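Long-range contacts in NDP-rhamnosyltransferase (Saccharopolyspora spinosa, PDB 3TSA), which is a glycosyltransferase of the two-domain GT-B fold, related to the erythromycin biosynthesis protein CIII family: residues V138-G144 with P175-P181; M2-V7 with W113-L119. All coordinates share one frame; numbering follows the deposited sequence.

Interaction 1: V138-G144 with P175-P181; sequences VVLHRWG and PELILDP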
loop_
_atom_site.group_PDB
_atom_site.type_symbol
_atom_site.label_atom_id
_atom_site.label_comp_id
_atom_site.label_asym_id
_atom_site.label_seq_id
_atom_site.Cartn_x
_atom_site.Cartn_y
_atom_site.Cartn_z
ATOM N N VAL A 138 -3.846 -23.421 3.774
ATOM C CA VAL A 138 -2.671 -22.798 3.229
ATOM C C VAL A 138 -2.935 -22.550 1.762
ATOM O O VAL A 138 -3.220 -23.494 1.006
ATOM C CB VAL A 138 -1.399 -23.643 3.469
ATOM C CG1 VAL A 138 -0.235 -23.115 2.651
ATOM C CG2 VAL A 138 -1.009 -23.586 4.954
ATOM N N VAL A 139 -2.788 -21.292 1.361
ATOM C CA VAL A 139 -2.835 -20.964 -0.059
ATOM C C VAL A 139 -1.404 -20.622 -0.410
ATOM O O VAL A 139 -0.808 -19.657 0.145
ATOM C CB VAL A 139 -3.743 -19.759 -0.319
ATOM C CG1 VAL A 139 -3.638 -19.309 -1.824
ATOM C CG2 VAL A 139 -5.279 -20.085 -0.027
ATOM N N LEU A 140 -0.799 -21.414 -1.290
ATOM C CA LEU A 140 0.573 -21.142 -1.697
ATOM C C LEU A 140 0.545 -20.038 -2.786
ATOM O O LEU A 140 -0.389 -19.948 -3.592
ATOM C CB LEU A 140 1.281 -22.417 -2.285
ATOM C CG LEU A 140 1.786 -23.422 -1.248
ATOM C CD1 LEU A 140 2.775 -24.391 -1.976
ATOM C CD2 LEU A 140 2.425 -22.734 -0.025
ATOM N N HIS A 141 1.592 -19.213 -2.807
ATOM C CA HIS A 141 1.725 -18.160 -3.838
ATOM C C HIS A 141 3.054 -18.236 -4.591
ATOM O O HIS A 141 4.119 -18.060 -3.992
ATOM C CB HIS A 141 1.607 -16.780 -3.149
ATOM C CG HIS A 141 1.362 -15.660 -4.104
ATOM N ND1 HIS A 141 2.389 -15.078 -4.814
ATOM C CD2 HIS A 141 0.222 -15.034 -4.498
ATOM C CE1 HIS A 141 1.893 -14.134 -5.602
ATOM N NE2 HIS A 141 0.584 -14.096 -5.447
ATOM N N ARG A 142 2.995 -18.447 -5.904
ATOM C CA ARG A 142 4.177 -18.384 -6.736
ATOM C C ARG A 142 4.518 -16.938 -7.014
ATOM O O ARG A 142 3.629 -16.110 -7.253
ATOM C CB ARG A 142 3.894 -19.074 -8.071
ATOM C CG ARG A 142 3.874 -20.573 -7.849
ATOM C CD ARG A 142 3.409 -21.316 -9.111
ATOM N NE ARG A 142 3.622 -22.782 -8.842
ATOM C CZ ARG A 142 2.813 -23.716 -9.381
ATOM N NH1 ARG A 142 1.836 -23.370 -10.276
ATOM N NH2 ARG A 142 2.982 -25.014 -9.025
ATOM N N TRP A 143 5.819 -16.648 -7.027
ATOM C CA TRP A 143 6.222 -15.296 -7.498
ATOM C C TRP A 143 6.357 -15.240 -9.022
ATOM O O TRP A 143 6.366 -14.146 -9.633
ATOM C CB TRP A 143 7.505 -14.862 -6.787
ATOM C CG TRP A 143 8.639 -15.756 -7.233
ATOM C CD1 TRP A 143 9.390 -15.594 -8.350
ATOM C CD2 TRP A 143 8.984 -17.005 -6.682
ATOM N NE1 TRP A 143 10.250 -16.650 -8.505
ATOM C CE2 TRP A 143 10.032 -17.539 -7.493
ATOM C CE3 TRP A 143 8.574 -17.712 -5.541
ATOM C CZ2 TRP A 143 10.640 -18.751 -7.229
ATOM C CZ3 TRP A 143 9.181 -18.932 -5.264
ATOM C CH2 TRP A 143 10.219 -19.447 -6.122
ATOM N N GLY A 144 6.455 -16.404 -9.657
ATOM C CA GLY A 144 6.654 -16.433 -11.106
ATOM C C GLY A 144 6.947 -17.870 -11.576
ATOM O O GLY A 144 6.205 -18.768 -11.246
ATOM N N PRO A 175 -0.998 -28.217 -0.066
ATOM C CA PRO A 175 -1.751 -26.975 0.193
ATOM C C PRO A 175 -3.174 -27.025 -0.382
ATOM O O PRO A 175 -3.448 -27.756 -1.369
ATOM C CB PRO A 175 -0.903 -25.886 -0.493
ATOM C CG PRO A 175 -0.226 -26.689 -1.687
ATOM C CD PRO A 175 0.128 -28.015 -0.993
ATOM N N GLU A 176 -4.040 -26.179 0.154
ATOM C CA GLU A 176 -5.411 -26.010 -0.355
ATOM C C GLU A 176 -5.465 -25.569 -1.807
ATOM O O GLU A 176 -6.364 -26.003 -2.571
ATOM C CB GLU A 176 -6.162 -24.973 0.475
ATOM C CG GLU A 176 -7.397 -25.430 1.047
ATOM C CD GLU A 176 -7.155 -26.682 1.848
ATOM O OE1 GLU A 176 -7.739 -27.709 1.417
ATOM O OE2 GLU A 176 -6.334 -26.660 2.831
ATOM N N LEU A 177 -4.496 -24.729 -2.216
ATOM C CA LEU A 177 -4.624 -23.981 -3.465
ATOM C C LEU A 177 -3.187 -23.455 -3.729
ATOM O O LEU A 177 -2.460 -23.153 -2.783
ATOM C CB LEU A 177 -5.590 -22.803 -3.180
ATOM C CG LEU A 177 -5.883 -21.846 -4.307
ATOM C CD1 LEU A 177 -6.402 -22.659 -5.500
ATOM C CD2 LEU A 177 -6.882 -20.743 -3.883
ATOM N N ILE A 178 -2.777 -23.369 -4.996
ATOM C CA ILE A 178 -1.519 -22.617 -5.360
ATOM C C ILE A 178 -1.963 -21.477 -6.247
ATOM O O ILE A 178 -2.761 -21.728 -7.198
ATOM C CB ILE A 178 -0.578 -23.496 -6.199
ATOM C CG1 ILE A 178 -0.235 -24.745 -5.340
ATOM C CG2 ILE A 178 0.675 -22.715 -6.466
ATOM C CD1 ILE A 178 0.554 -25.872 -6.108
ATOM N N LEU A 179 -1.527 -20.233 -5.956
ATOM C CA LEU A 179 -1.880 -19.139 -6.894
ATOM C C LEU A 179 -0.662 -18.889 -7.791
ATOM O O LEU A 179 0.460 -18.906 -7.302
ATOM C CB LEU A 179 -2.210 -17.849 -6.163
ATOM C CG LEU A 179 -3.368 -18.001 -5.165
ATOM C CD1 LEU A 179 -3.561 -16.610 -4.567
ATOM C CD2 LEU A 179 -4.629 -18.384 -5.861
ATOM N N ASP A 180 -0.894 -18.645 -9.084
ATOM C CA ASP A 180 0.220 -18.572 -10.040
ATOM C C ASP A 180 0.024 -17.374 -10.978
ATOM O O ASP A 180 -0.877 -17.403 -11.862
ATOM C CB ASP A 180 0.208 -19.938 -10.853
ATOM C CG ASP A 180 1.413 -20.085 -11.691
ATOM O OD1 ASP A 180 2.199 -19.104 -11.802
ATOM O OD2 ASP A 180 1.597 -21.220 -12.252
ATOM N N PRO A 181 0.920 -16.336 -10.890
ATOM C CA PRO A 181 0.841 -15.215 -11.792
ATOM C C PRO A 181 1.716 -15.408 -13.073
ATOM O O PRO A 181 1.743 -14.549 -13.954
ATOM C CB PRO A 181 1.421 -14.079 -10.943
ATOM C CG PRO A 181 2.613 -14.766 -10.156
ATOM C CD PRO A 181 1.959 -16.191 -9.834
#
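Val139 CG1 packs 3.6 Å from Leu179 CG, at the centre of a largely apolar face that Val139 and His141 share with Leu177 and Leu179 on two neighbouring parallel strands, the flanking strands of a beta-alpha-beta unit whose helix is 151-166. With CG1 trans to the backbone nitrogen (chi1 173°), this methyl leans forward along its strand, past its bridge partner Leu177, toward Leu179. Leu177 lies alongside and touches it with CD2, while the His141 ring meets Leu179 obliquely, CD2 being 4.1 Å from Leu179 CB. The branched valine and leucines suit this face, which helix 376-385 and Leu21 of helix 19-27 cover. On the other face Leu140 crosses the Pro175 ring, its CG 3.7 Å from Pro175 CB.

Between the faces runs a parallel ladder. Leu140 N gives a bond to Leu177 O (2.8 Å) and Leu140 O receives one from Leu179 N, so that Leu140 brackets Ile178; Arg142 N to Leu179 O (2.9 Å) is the straightest, 173° at the hydrogen. The next rung would need an N-H at Pro181, which has none: its CD lies 3.1 Å from Arg142 O, a buried oxygen without a partner in the model.

At this end Arg142 stretches across to the neighbouring strand, over Ile178, whose CG2 sits over the centre of one guanidinium face. NH1 forms a salt bridge to Asp180 OD2 (2.9 Å), coming from above the carboxylate plane, the two flat groups being 77° apart. Gln187 also binds OD2. With NE paired to Asp146, NH2 to the Pro192 carbonyl and a methyl against one face, the guanidinium is probably held in one orientation; two carboxylates probably balance its buried charge, and these bonds join the strand ends to the loops of Asp146 and Pro192.

Interaction 2: M2-V7 with W113-L119; sequences MRVLVV and WRPSVLL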
loop_
_atom_site.group_PDB
_atom_site.type_symbol
_atom_site.label_atom_id
_atom_site.label_comp_id
_atom_site.label_asym_id
_atom_site.label_seq_id
_atom_site.Cartn_x
_atom_site.Cartn_y
_atom_site.Cartn_z
ATOM N N MET A 2 -11.843 -12.428 6.842
ATOM C CA MET A 2 -10.666 -13.275 6.987
ATOM C C MET A 2 -9.621 -12.481 7.729
ATOM O O MET A 2 -9.510 -11.252 7.619
ATOM C CB MET A 2 -10.102 -13.660 5.619
ATOM C CG MET A 2 -11.118 -14.508 4.766
ATOM S SD MET A 2 -10.301 -14.947 3.299
ATOM C CE MET A 2 -10.462 -13.368 2.430
ATOM N N ARG A 3 -8.821 -13.213 8.464
ATOM C CA ARG A 3 -7.564 -12.691 8.954
ATOM C C ARG A 3 -6.462 -13.480 8.228
ATOM O O ARG A 3 -6.288 -14.686 8.482
ATOM C CB ARG A 3 -7.461 -12.847 10.459
ATOM C CG ARG A 3 -8.025 -11.617 11.256
ATOM C CD ARG A 3 -7.542 -11.552 12.790
ATOM N NE ARG A 3 -7.939 -12.790 13.402
ATOM C CZ ARG A 3 -9.197 -13.069 13.770
ATOM N NH1 ARG A 3 -9.500 -14.268 14.296
ATOM N NH2 ARG A 3 -10.165 -12.140 13.638
ATOM N N VAL A 4 -5.746 -12.804 7.314
ATOM C CA VAL A 4 -4.750 -13.479 6.497
ATOM C C VAL A 4 -3.348 -13.225 7.011
ATOM O O VAL A 4 -2.878 -12.083 6.897
ATOM C CB VAL A 4 -4.870 -13.032 4.999
ATOM C CG1 VAL A 4 -3.848 -13.845 4.046
ATOM C CG2 VAL A 4 -6.332 -13.122 4.567
ATOM N N LEU A 5 -2.649 -14.304 7.423
ATOM C CA LEU A 5 -1.214 -14.184 7.806
ATOM C C LEU A 5 -0.393 -14.531 6.582
ATOM O O LEU A 5 -0.576 -15.676 6.058
ATOM C CB LEU A 5 -0.844 -15.134 8.963
ATOM C CG LEU A 5 0.582 -15.054 9.538
ATOM C CD1 LEU A 5 0.909 -13.647 10.059
ATOM C CD2 LEU A 5 0.756 -16.070 10.702
ATOM N N VAL A 6 0.486 -13.630 6.196
ATOM C CA VAL A 6 1.268 -13.795 5.016
ATOM C C VAL A 6 2.676 -14.234 5.437
ATOM O O VAL A 6 3.294 -13.623 6.355
ATOM C CB VAL A 6 1.318 -12.489 4.265
ATOM C CG1 VAL A 6 2.207 -12.607 2.990
ATOM C CG2 VAL A 6 -0.101 -12.026 3.993
ATOM N N VAL A 7 3.152 -15.321 4.830
ATOM C CA VAL A 7 4.400 -15.945 5.237
ATOM C C VAL A 7 5.300 -15.984 4.008
ATOM O O VAL A 7 5.199 -16.904 3.197
ATOM C CB VAL A 7 4.130 -17.361 5.699
ATOM C CG1 VAL A 7 5.370 -18.030 6.210
ATOM C CG2 VAL A 7 3.032 -17.350 6.786
ATOM N N TRP A 113 -2.524 -13.756 17.093
ATOM C CA TRP A 113 -3.303 -13.050 16.093
ATOM C C TRP A 113 -4.482 -13.868 15.504
ATOM O O TRP A 113 -5.452 -13.277 14.916
ATOM C CB TRP A 113 -2.339 -12.558 15.008
ATOM C CG TRP A 113 -2.944 -11.486 14.096
ATOM C CD1 TRP A 113 -3.213 -10.171 14.420
ATOM C CD2 TRP A 113 -3.303 -11.635 12.713
ATOM N NE1 TRP A 113 -3.720 -9.487 13.320
ATOM C CE2 TRP A 113 -3.763 -10.349 12.247
ATOM C CE3 TRP A 113 -3.276 -12.705 11.828
ATOM C CZ2 TRP A 113 -4.223 -10.135 10.946
ATOM C CZ3 TRP A 113 -3.717 -12.491 10.518
ATOM C CH2 TRP A 113 -4.201 -11.234 10.088
ATOM N N ARG A 114 -4.431 -15.210 15.649
ATOM C CA ARG A 114 -5.525 -16.101 15.179
ATOM C C ARG A 114 -5.923 -15.896 13.711
ATOM O O ARG A 114 -7.070 -15.529 13.391
ATOM C CB ARG A 114 -6.769 -15.952 16.110
ATOM C CG ARG A 114 -6.496 -16.345 17.586
ATOM C CD ARG A 114 -7.831 -16.828 18.244
ATOM N NE ARG A 114 -7.659 -17.370 19.602
ATOM C CZ ARG A 114 -6.946 -18.457 19.915
ATOM N NH1 ARG A 114 -6.327 -19.167 18.972
ATOM N NH2 ARG A 114 -6.848 -18.829 21.186
ATOM N N PRO A 115 -5.008 -16.150 12.796
ATOM C CA PRO A 115 -5.330 -16.069 11.397
ATOM C C PRO A 115 -6.337 -17.124 10.972
ATOM O O PRO A 115 -6.445 -18.236 11.604
ATOM C CB PRO A 115 -3.949 -16.302 10.728
ATOM C CG PRO A 115 -3.277 -17.207 11.659
ATOM C CD PRO A 115 -3.591 -16.518 12.992
ATOM N N SER A 116 -7.106 -16.819 9.946
ATOM C CA SER A 116 -7.933 -17.866 9.390
ATOM C C SER A 116 -7.384 -18.533 8.159
ATOM O O SER A 116 -7.884 -19.580 7.756
ATOM C CB SER A 116 -9.359 -17.399 9.139
ATOM O OG SER A 116 -9.372 -16.305 8.292
ATOM N N VAL A 117 -6.337 -17.979 7.558
ATOM C CA VAL A 117 -5.851 -18.587 6.350
ATOM C C VAL A 117 -4.393 -18.060 6.283
ATOM O O VAL A 117 -4.094 -16.935 6.814
ATOM C CB VAL A 117 -6.687 -18.137 5.121
ATOM C CG1 VAL A 117 -6.672 -16.661 4.967
ATOM C CG2 VAL A 117 -6.210 -18.839 3.816
ATOM N N LEU A 118 -3.527 -18.920 5.767
ATOM C CA LEU A 118 -2.105 -18.587 5.596
ATOM C C LEU A 118 -1.850 -18.418 4.097
ATOM O O LEU A 118 -2.147 -19.320 3.316
ATOM C CB LEU A 118 -1.218 -19.674 6.178
ATOM C CG LEU A 118 -1.510 -20.113 7.605
ATOM C CD1 LEU A 118 -0.435 -21.276 7.928
ATOM C CD2 LEU A 118 -1.419 -18.904 8.575
ATOM N N LEU A 119 -1.274 -17.275 3.701
ATOM C CA LEU A 119 -0.878 -17.050 2.319
ATOM C C LEU A 119 0.644 -17.158 2.340
ATOM O O LEU A 119 1.333 -16.342 2.961
ATOM C CB LEU A 119 -1.308 -15.643 1.925
ATOM C CG LEU A 119 -0.894 -15.273 0.501
ATOM C CD1 LEU A 119 -1.493 -16.214 -0.543
ATOM C CD2 LEU A 119 -1.320 -13.856 0.210
#
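Arg3 grips the carbonyl oxygen of Arg114 with two nitrogens presented side-on, NE at 2.9 Å and NH1 also at 2.9 Å from Arg114 O. NH1 approaches in the carbonyl plane, whereas NE comes from above it. A weak third bond runs from NE to the oxygen of Trp113, the last residue of helix 82-113. The bend at chi3 (-57°) turns the guanidinium to these carbonyls, and arginine suits the place because the C-terminal end of a helix would be expected to favour a positive charge. Arg114, with positive phi, is the first residue to leave the helix; its own side chain forms a salt bridge with Glu111.

Ser116 engages the Arg3 backbone twice: its OG accepts from Arg3 N (3.1 Å), and its N donates to Arg3 O (2.7 Å). A chi1 of 57° tucks OG between its own backbone nitrogen and carbonyl carbon, where it faces Arg3 N. Beyond it a regular parallel ladder follows, Leu5 N to Val117 O, Leu119 N to Leu5 O, and Val7 N to Leu119 O (2.8 Å).

Around these bonds lies the packing. Arg3 CD stands over the six-membered ring of Trp113, 4.0 Å from its centroid, in a CH-pi contact; the guanidinium is nearly perpendicular to the indole and does not stack on it. Phe208 of the second subunit meets the same indole edge-to-face. Val4 and Val117 lie side by side on one face of the sheet, CG2 to CG1 3.6 Å, against helix 19-27 and strand 138-141 respectively. On the other, Leu5 CB is met by Pro115 CB at 3.8 Å and by Leu118 CD2. One arginine thus serves two chemistries, its methylenes covering an aromatic face and its charged end holding the carbonyl just past the helix end, which joins the long helix to the first strand.

In the fold
From the N terminus, strand 3-7 is laid down first, and interaction 2 closes a loop of 105 residues when the chain returns through helix 82-113 to strand 117-121. Strands 31-36 and 50-53, formed in between, lie on the other side of strand 3-7. Helix 125-133 then leads to strand 138-141, from which interaction 1 closes a shorter beta-alpha-beta loop through helix 151-166. The two loops follow in series, neither nesting nor crossing. They meet where Val139 N probably bonds to Leu118 O, so strands 3-7, 117-121, 138-141 and 177-180 run consecutively through the seven-stranded parallel sheet of the N-terminal Rossmann-like domain.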